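Local coordinates for protein DNA fragmentation factor subunit beta (Mus musculus, PDB 1V0D) that cuts DNA as an apoptotic endonuclease, bringing about the DNA fragmentation and chromatin condensation of dying cells once caspases have activated it, at residues I133-T137 / R138-P142; G248-E251 / S252-L255; G147-S150 / R151-N154. All blocks are in the same frame, centred on the assembly; numbering follows the deposited sequence.

Interaction 1 (I133-T137 / R138-P142); sequences ITAET and REQDP
The flat amide of Gln140 lays one face against the backbone between Ala135 and Glu136, with Gln140 CD 3.8 Å from Glu136 N. Its two ends meet different neighbours: OE1 is turned to Thr137, while NE2 lies toward Ala135, 4.1 Å from Ala135 CA. The motif is a beta turn, residues 137 to 140, in the long loop between helices 116-129 and 155-175 of the nuclease part of the chain, and Arg138 and Glu139, its two central residues, have helix-like backbone angles. Thr137 and Gln140, first and last in the turn, cross with their side chains at about a right angle. Two weak bonds join them: Thr137 N gives to Gln140 OE1 at 3.5 Å, and Thr137 OG1 reaches the same oxygen at 3.4 Å. Thr137 can offer both donors because its chi1 of -46° keeps OG1 beside the backbone N; the methyl CG2, anti to that N, is turned instead to Glu139, whose CB it meets at 4.0 Å. A threonine suits the place by having one polar and one apolar branch, and a glutamine is long enough to fold its amide back across the turn. The other polar ends look outward from the pair of segments. The Glu136 carboxylate is held by Asn154, Ser156 and Arg212, and the Arg138 guanidinium bonds to the carbonyls of Leu148 and Glu149. Asp141 forms a salt bridge to Lys155, which leaves its methylene facing back into the loop. Ala135, buried and small, lets the two limbs of the loop draw together here, Ala135 CB resting 3.5 Å from Asp141 CB.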
loop_
_atom_site.group_PDB
_atom_site.type_symbol
_atom_site.label_atom_id
_atom_site.label_comp_id
_atom_site.label_asym_id
_atom_site.label_seq_id
_atom_site.Cartn_x
_atom_site.Cartn_y
_atom_site.Cartn_z
ATOM N N ILE A 133 11.351 -15.450 -11.529
ATOM C CA ILE A 133 10.721 -16.239 -10.476
ATOM C C ILE A 133 11.553 -17.441 -10.042
ATOM O O ILE A 133 11.685 -17.726 -8.848
ATOM C CB ILE A 133 9.364 -16.761 -10.945
ATOM C CG1 ILE A 133 8.463 -15.590 -11.314
ATOM C CG2 ILE A 133 8.732 -17.605 -9.864
ATOM C CD1 ILE A 133 7.151 -16.022 -11.930
ATOM N N THR A 134 12.110 -18.142 -11.021
ATOM C CA THR A 134 12.889 -19.332 -10.750
ATOM C C THR A 134 14.080 -19.119 -9.832
ATOM O O THR A 134 14.405 -19.998 -9.038
ATOM C CB THR A 134 13.379 -19.972 -12.047
ATOM O OG1 THR A 134 12.274 -20.144 -12.945
ATOM C CG2 THR A 134 13.988 -21.332 -11.754
ATOM N N ALA A 135 14.735 -17.965 -9.925
ATOM C CA ALA A 135 15.899 -17.699 -9.073
ATOM C C ALA A 135 15.510 -17.657 -7.593
ATOM O O ALA A 135 14.463 -17.128 -7.233
ATOM C CB ALA A 135 16.553 -16.387 -9.482
ATOM N N GLU A 136 16.359 -18.199 -6.730
ATOM C CA GLU A 136 16.046 -18.220 -5.307
ATOM C C GLU A 136 17.053 -17.493 -4.429
ATOM O O GLU A 136 16.697 -16.943 -3.379
ATOM C CB GLU A 136 15.931 -19.667 -4.827
ATOM C CG GLU A 136 15.597 -19.806 -3.352
ATOM C CD GLU A 136 14.146 -19.442 -3.028
ATOM O OE1 GLU A 136 13.845 -19.234 -1.829
ATOM O OE2 GLU A 136 13.306 -19.380 -3.962
ATOM N N THR A 137 18.312 -17.496 -4.859
ATOM C CA THR A 137 19.376 -16.865 -4.093
ATOM C C THR A 137 19.751 -15.470 -4.548
ATOM O O THR A 137 19.558 -15.098 -5.712
ATOM C CB THR A 137 20.634 -17.709 -4.128
ATOM O OG1 THR A 137 20.282 -19.069 -3.872
ATOM C CG2 THR A 137 21.618 -17.239 -3.057
ATOM N N ARG A 138 20.300 -14.709 -3.606
ATOM C CA ARG A 138 20.733 -13.345 -3.853
ATOM C C ARG A 138 21.832 -13.365 -4.904
ATOM O O ARG A 138 21.975 -12.426 -5.692
ATOM C CB ARG A 138 21.254 -12.731 -2.559
ATOM C CG ARG A 138 21.362 -11.234 -2.595
ATOM C CD ARG A 138 21.469 -10.700 -1.191
ATOM N NE ARG A 138 21.135 -9.285 -1.130
ATOM C CZ ARG A 138 20.971 -8.610 0.002
ATOM N NH1 ARG A 138 21.115 -9.229 1.170
ATOM N NH2 ARG A 138 20.647 -7.320 -0.031
ATOM N N GLU A 139 22.599 -14.454 -4.906
ATOM C CA GLU A 139 23.687 -14.646 -5.852
ATOM C C GLU A 139 23.156 -14.707 -7.289
ATOM O O GLU A 139 23.666 -14.026 -8.172
ATOM C CB GLU A 139 24.433 -15.946 -5.522
ATOM C CG GLU A 139 25.702 -16.197 -6.343
ATOM C CD GLU A 139 26.866 -15.290 -5.936
ATOM O OE1 GLU A 139 27.245 -15.295 -4.738
ATOM O OE2 GLU A 139 27.406 -14.578 -6.819
ATOM N N GLN A 140 22.124 -15.515 -7.517
ATOM C CA GLN A 140 21.556 -15.664 -8.855
ATOM C C GLN A 140 20.514 -14.636 -9.285
ATOM O O GLN A 140 19.997 -14.716 -10.400
ATOM C CB GLN A 140 20.978 -17.067 -9.028
ATOM C CG GLN A 140 20.482 -17.701 -7.750
ATOM C CD GLN A 140 19.882 -19.067 -8.007
ATOM O OE1 GLN A 140 19.612 -19.827 -7.076
ATOM N NE2 GLN A 140 19.661 -19.386 -9.283
ATOM N N ASP A 141 20.204 -13.679 -8.414
ATOM C CA ASP A 141 19.234 -12.633 -8.743
ATOM C C ASP A 141 19.261 -11.551 -7.680
ATOM O O ASP A 141 18.261 -11.293 -7.015
ATOM C CB ASP A 141 17.822 -13.217 -8.860
ATOM C CG ASP A 141 16.790 -12.183 -9.300
ATOM O OD1 ASP A 141 17.079 -11.388 -10.224
ATOM O OD2 ASP A 141 15.680 -12.178 -8.731
ATOM N N PRO A 142 20.413 -10.889 -7.519
ATOM C CA PRO A 142 20.614 -9.822 -6.534
ATOM C C PRO A 142 19.681 -8.620 -6.701
ATOM O O PRO A 142 19.382 -7.920 -5.732
ATOM C CB PRO A 142 22.081 -9.460 -6.730
ATOM C CG PRO A 142 22.261 -9.657 -8.208
ATOM C CD PRO A 142 21.569 -10.978 -8.431
#

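Interaction 2 (G248-E251 / S252-L255); sequences GNRE and SRIL
With chi1 at -179°, Asn249 carries its amide round to the first turn of helix 250-255, so that OD1 comes over the backbone of Glu251 and Ser252. This is an N-cap. Ser252 N gives OD1 a bond of 3.1 Å, reaching it from above the carbonyl plane, and Glu251 N adds a weak one. Asparagine fits because its oxygen is just far enough from the chain to meet N-H groups that have no preceding helical carbonyl. With an alanine here the capping oxygen is gone, which would probably leave Ser252 N and Glu251 N without that acceptor and the first turn less firmly held. Regular bonds follow: Arg253 N to Asn249 O at 2.9 Å, Ile254 N to Arg250 O, and Leu255 N to Glu251 O.

One turn apart, Ile254 CD1 sits over the centre of the Arg250 guanidinium, 3.6 Å from its NH2, and leaves the N-H groups at the rim for other partners: NH2 bonds to Ala306 O of the second subunit. Glu251 and Leu255 run side by side, with Leu255 CD1 4.2 Å from Glu251 CG. Arg250 NE and Arg253 NH2 come within 4.6 Å, a like-charge approach probably eased by the cation-pi contact of Arg253 with Trp144. Glu251 OE1 bonds to His242 of the second subunit, a zinc ligand there; this bond ties the helix to the partner's metal site, and the carboxylate would probably polarise the imidazole.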
loop_
_atom_site.group_PDB
_atom_site.type_symbol
_atom_site.label_atom_id
_atom_site.label_comp_id
_atom_site.label_asym_id
_atom_site.label_seq_id
_atom_site.Cartn_x
_atom_site.Cartn_y
_atom_site.Cartn_z
ATOM N N GLY A 248 9.525 -13.187 -8.136
ATOM C CA GLY A 248 10.250 -12.958 -9.371
ATOM C C GLY A 248 10.523 -11.540 -9.799
ATOM O O GLY A 248 10.691 -11.289 -10.993
ATOM N N ASN A 249 10.635 -10.617 -8.854
ATOM C CA ASN A 249 10.812 -9.233 -9.248
ATOM C C ASN A 249 10.903 -8.376 -7.986
ATOM O O ASN A 249 10.207 -8.633 -7.003
ATOM C CB ASN A 249 9.583 -8.874 -10.079
ATOM C CG ASN A 249 9.600 -7.485 -10.598
ATOM O OD1 ASN A 249 9.731 -6.527 -9.841
ATOM N ND2 ASN A 249 9.434 -7.352 -11.909
ATOM N N ARG A 250 11.761 -7.362 -8.005
ATOM C CA ARG A 250 11.919 -6.482 -6.852
ATOM C C ARG A 250 10.635 -5.710 -6.588
ATOM O O ARG A 250 10.146 -5.664 -5.465
ATOM C CB ARG A 250 13.057 -5.490 -7.081
ATOM C CG ARG A 250 13.096 -4.418 -6.028
ATOM C CD ARG A 250 14.171 -3.383 -6.259
ATOM N NE ARG A 250 14.058 -2.347 -5.238
ATOM C CZ ARG A 250 13.383 -1.210 -5.391
ATOM N NH1 ARG A 250 12.766 -0.937 -6.543
ATOM N NH2 ARG A 250 13.280 -0.368 -4.367
ATOM N N GLU A 251 10.096 -5.094 -7.630
ATOM C CA GLU A 251 8.870 -4.324 -7.501
ATOM C C GLU A 251 7.736 -5.231 -7.040
ATOM O O GLU A 251 6.831 -4.806 -6.314
ATOM C CB GLU A 251 8.520 -3.691 -8.842
ATOM C CG GLU A 251 7.282 -2.825 -8.812
ATOM C CD GLU A 251 7.162 -1.965 -10.058
ATOM O OE1 GLU A 251 8.109 -1.183 -10.328
ATOM O OE2 GLU A 251 6.126 -2.070 -10.757
ATOM N N SER A 252 7.795 -6.488 -7.467
ATOM C CA SER A 252 6.798 -7.479 -7.104
ATOM C C SER A 252 6.884 -7.763 -5.604
ATOM O O SER A 252 5.875 -7.882 -4.917
ATOM C CB SER A 252 7.051 -8.744 -7.908
ATOM O OG SER A 252 6.106 -9.742 -7.597
ATOM N N ARG A 253 8.102 -7.855 -5.097
ATOM C CA ARG A 253 8.331 -8.099 -3.680
ATOM C C ARG A 253 7.744 -6.977 -2.811
ATOM O O ARG A 253 7.239 -7.209 -1.709
ATOM C CB ARG A 253 9.834 -8.192 -3.435
ATOM C CG ARG A 253 10.247 -8.518 -2.014
ATOM C CD ARG A 253 11.677 -8.066 -1.787
ATOM N NE ARG A 253 11.709 -6.631 -1.537
ATOM C CZ ARG A 253 12.772 -5.864 -1.735
ATOM N NH1 ARG A 253 13.890 -6.400 -2.196
ATOM N NH2 ARG A 253 12.722 -4.565 -1.459
ATOM N N ILE A 254 7.828 -5.753 -3.318
ATOM C CA ILE A 254 7.342 -4.565 -2.617
ATOM C C ILE A 254 5.822 -4.419 -2.683
ATOM O O ILE A 254 5.189 -4.000 -1.707
ATOM C CB ILE A 254 8.007 -3.292 -3.204
ATOM C CG1 ILE A 254 9.500 -3.319 -2.897
ATOM C CG2 ILE A 254 7.351 -2.029 -2.649
ATOM C CD1 ILE A 254 10.280 -2.262 -3.621
ATOM N N LEU A 255 5.237 -4.742 -3.835
ATOM C CA LEU A 255 3.792 -4.647 -3.984
ATOM C C LEU A 255 3.116 -5.612 -3.010
ATOM O O LEU A 255 2.047 -5.329 -2.470
ATOM C CB LEU A 255 3.384 -4.962 -5.423
ATOM C CG LEU A 255 3.698 -3.848 -6.427
ATOM C CD1 LEU A 255 3.528 -4.367 -7.831
ATOM C CD2 LEU A 255 2.784 -2.658 -6.186
#

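Interaction 3 (G147-S150 / R151-N154); sequences GLES and RFRN
Glu149 and Arg151 stand side by side and point the same way, with one residue, Ser150, between them at the bend of the loop, and a salt bridge closes the gap between their ends. Arg151 NH1 meets Glu149 OE1 at 2.6 Å, nearly in line with the C-O bond. The flat groups are not coplanar: their planes stand 48° apart, OE1 lies 27° out of the guanidinium plane, and the pairing is single, one oxygen to one nitrogen, not two-pronged. Arg151 reaches this place with chi1 at +53°, which sets CG between the backbone N and the carbonyl carbon and brings its chain alongside Glu149; Arg151 CG is 4.0 Å from Glu149 CB.

The same fold-back lays the arginine over its neighbour. Arg151 CG lies over the centre of one face of the Phe152 ring, 3.9 Å above it, and Phe152 CZ in turn stands off-centre over one face of the guanidinium. The long arginine thus suits its place twice, with methylenes for the ring and charge for the carboxylate. Leu148 adds an apolar touch, its CB 4.1 Å from Phe152 CD1 and oblique to the ring. Phenylalanine is apt because its flat surfaces can serve several neighbours.

The loop leads straight into helix 155-175, for which Asn154 is the N-cap residue. Leu148 packs on Tyr158 of that helix, Arg151 touches Tyr161, and the Phe152 ring joins both tyrosines, edge-to-face with Tyr158 and at about 50° with Tyr161.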
loop_
_atom_site.group_PDB
_atom_site.type_symbol
_atom_site.label_atom_id
_atom_site.label_comp_id
_atom_site.label_asym_id
_atom_site.label_seq_id
_atom_site.Cartn_x
_atom_site.Cartn_y
_atom_site.Cartn_z
ATOM N N GLY A 147 17.956 -3.280 -1.299
ATOM C CA GLY A 147 17.347 -2.577 -0.190
ATOM C C GLY A 147 17.143 -3.419 1.043
ATOM O O GLY A 147 16.836 -2.900 2.122
ATOM N N LEU A 148 17.313 -4.725 0.885
ATOM C CA LEU A 148 17.141 -5.630 2.004
ATOM C C LEU A 148 18.473 -5.787 2.701
ATOM O O LEU A 148 19.515 -5.827 2.045
ATOM C CB LEU A 148 16.655 -6.991 1.510
ATOM C CG LEU A 148 15.436 -6.960 0.597
ATOM C CD1 LEU A 148 15.046 -8.370 0.217
ATOM C CD2 LEU A 148 14.302 -6.256 1.299
ATOM N N GLU A 149 18.437 -5.875 4.028
ATOM C CA GLU A 149 19.653 -6.040 4.809
ATOM C C GLU A 149 20.470 -7.188 4.216
ATOM O O GLU A 149 20.005 -7.892 3.319
ATOM C CB GLU A 149 19.299 -6.321 6.269
ATOM C CG GLU A 149 18.393 -5.258 6.866
ATOM C CD GLU A 149 18.212 -5.399 8.370
ATOM O OE1 GLU A 149 17.758 -6.472 8.832
ATOM O OE2 GLU A 149 18.522 -4.427 9.094
ATOM N N SER A 150 21.686 -7.385 4.706
ATOM C CA SER A 150 22.525 -8.440 4.158
ATOM C C SER A 150 22.175 -9.829 4.648
ATOM O O SER A 150 22.331 -10.798 3.907
ATOM C CB SER A 150 23.990 -8.144 4.450
ATOM O OG SER A 150 24.363 -6.914 3.856
ATOM N N ARG A 151 21.709 -9.928 5.889
ATOM C CA ARG A 151 21.341 -11.218 6.470
ATOM C C ARG A 151 20.460 -12.025 5.519
ATOM O O ARG A 151 20.437 -13.256 5.581
ATOM C CB ARG A 151 20.604 -11.001 7.794
ATOM C CG ARG A 151 19.427 -10.057 7.639
ATOM C CD ARG A 151 19.005 -9.389 8.935
ATOM N NE ARG A 151 17.954 -10.119 9.631
ATOM C CZ ARG A 151 17.049 -9.537 10.415
ATOM N NH1 ARG A 151 17.072 -8.219 10.592
ATOM N NH2 ARG A 151 16.125 -10.269 11.029
ATOM N N PHE A 152 19.750 -11.331 4.633
ATOM C CA PHE A 152 18.862 -11.997 3.690
ATOM C C PHE A 152 19.569 -12.463 2.428
ATOM O O PHE A 152 19.856 -11.681 1.522
ATOM C CB PHE A 152 17.679 -11.081 3.348
ATOM C CG PHE A 152 16.823 -10.746 4.538
ATOM C CD1 PHE A 152 16.519 -9.425 4.846
ATOM C CD2 PHE A 152 16.374 -11.749 5.387
ATOM C CE1 PHE A 152 15.786 -9.110 5.992
ATOM C CE2 PHE A 152 15.644 -11.445 6.532
ATOM C CZ PHE A 152 15.352 -10.124 6.837
ATOM N N ARG A 153 19.841 -13.763 2.390
ATOM C CA ARG A 153 20.520 -14.403 1.272
ATOM C C ARG A 153 19.509 -15.078 0.343
ATOM O O ARG A 153 19.682 -15.113 -0.878
ATOM C CB ARG A 153 21.481 -15.475 1.803
ATOM C CG ARG A 153 22.654 -14.970 2.637
ATOM C CD ARG A 153 23.859 -14.645 1.750
ATOM N NE ARG A 153 23.802 -13.302 1.175
ATOM C CZ ARG A 153 24.398 -12.944 0.040
ATOM N NH1 ARG A 153 25.098 -13.831 -0.661
ATOM N NH2 ARG A 153 24.304 -11.692 -0.392
ATOM N N ASN A 154 18.451 -15.612 0.941
ATOM C CA ASN A 154 17.432 -16.343 0.206
ATOM C C ASN A 154 16.115 -15.582 0.087
ATOM O O ASN A 154 15.772 -14.794 0.963
ATOM C CB ASN A 154 17.195 -17.683 0.912
ATOM C CG ASN A 154 16.381 -18.641 0.074
ATOM O OD1 ASN A 154 15.970 -19.713 0.539
ATOM N ND2 ASN A 154 16.146 -18.266 -1.181
#

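Along the chain the order is interaction 1, interaction 3, interaction 2, all within the nuclease part of the protein. Their centres lie 12 to 14 Å apart, forming one cluster on the same side of the chain's centre. Interactions 1 and 3 are two bends of the loop joining helix 116-129 to helix 155-175, cross-linked by the Arg138 side chain and by Glu136, which reaches Asn154 at the start of the second helix. Helix 250-255 and the residues just before it meet both bends: Ile133 packs on Gly248, and Leu148 on Arg253. The cluster therefore connects the loop with the helix that touches the second subunit, joining local bends to the dimer interface.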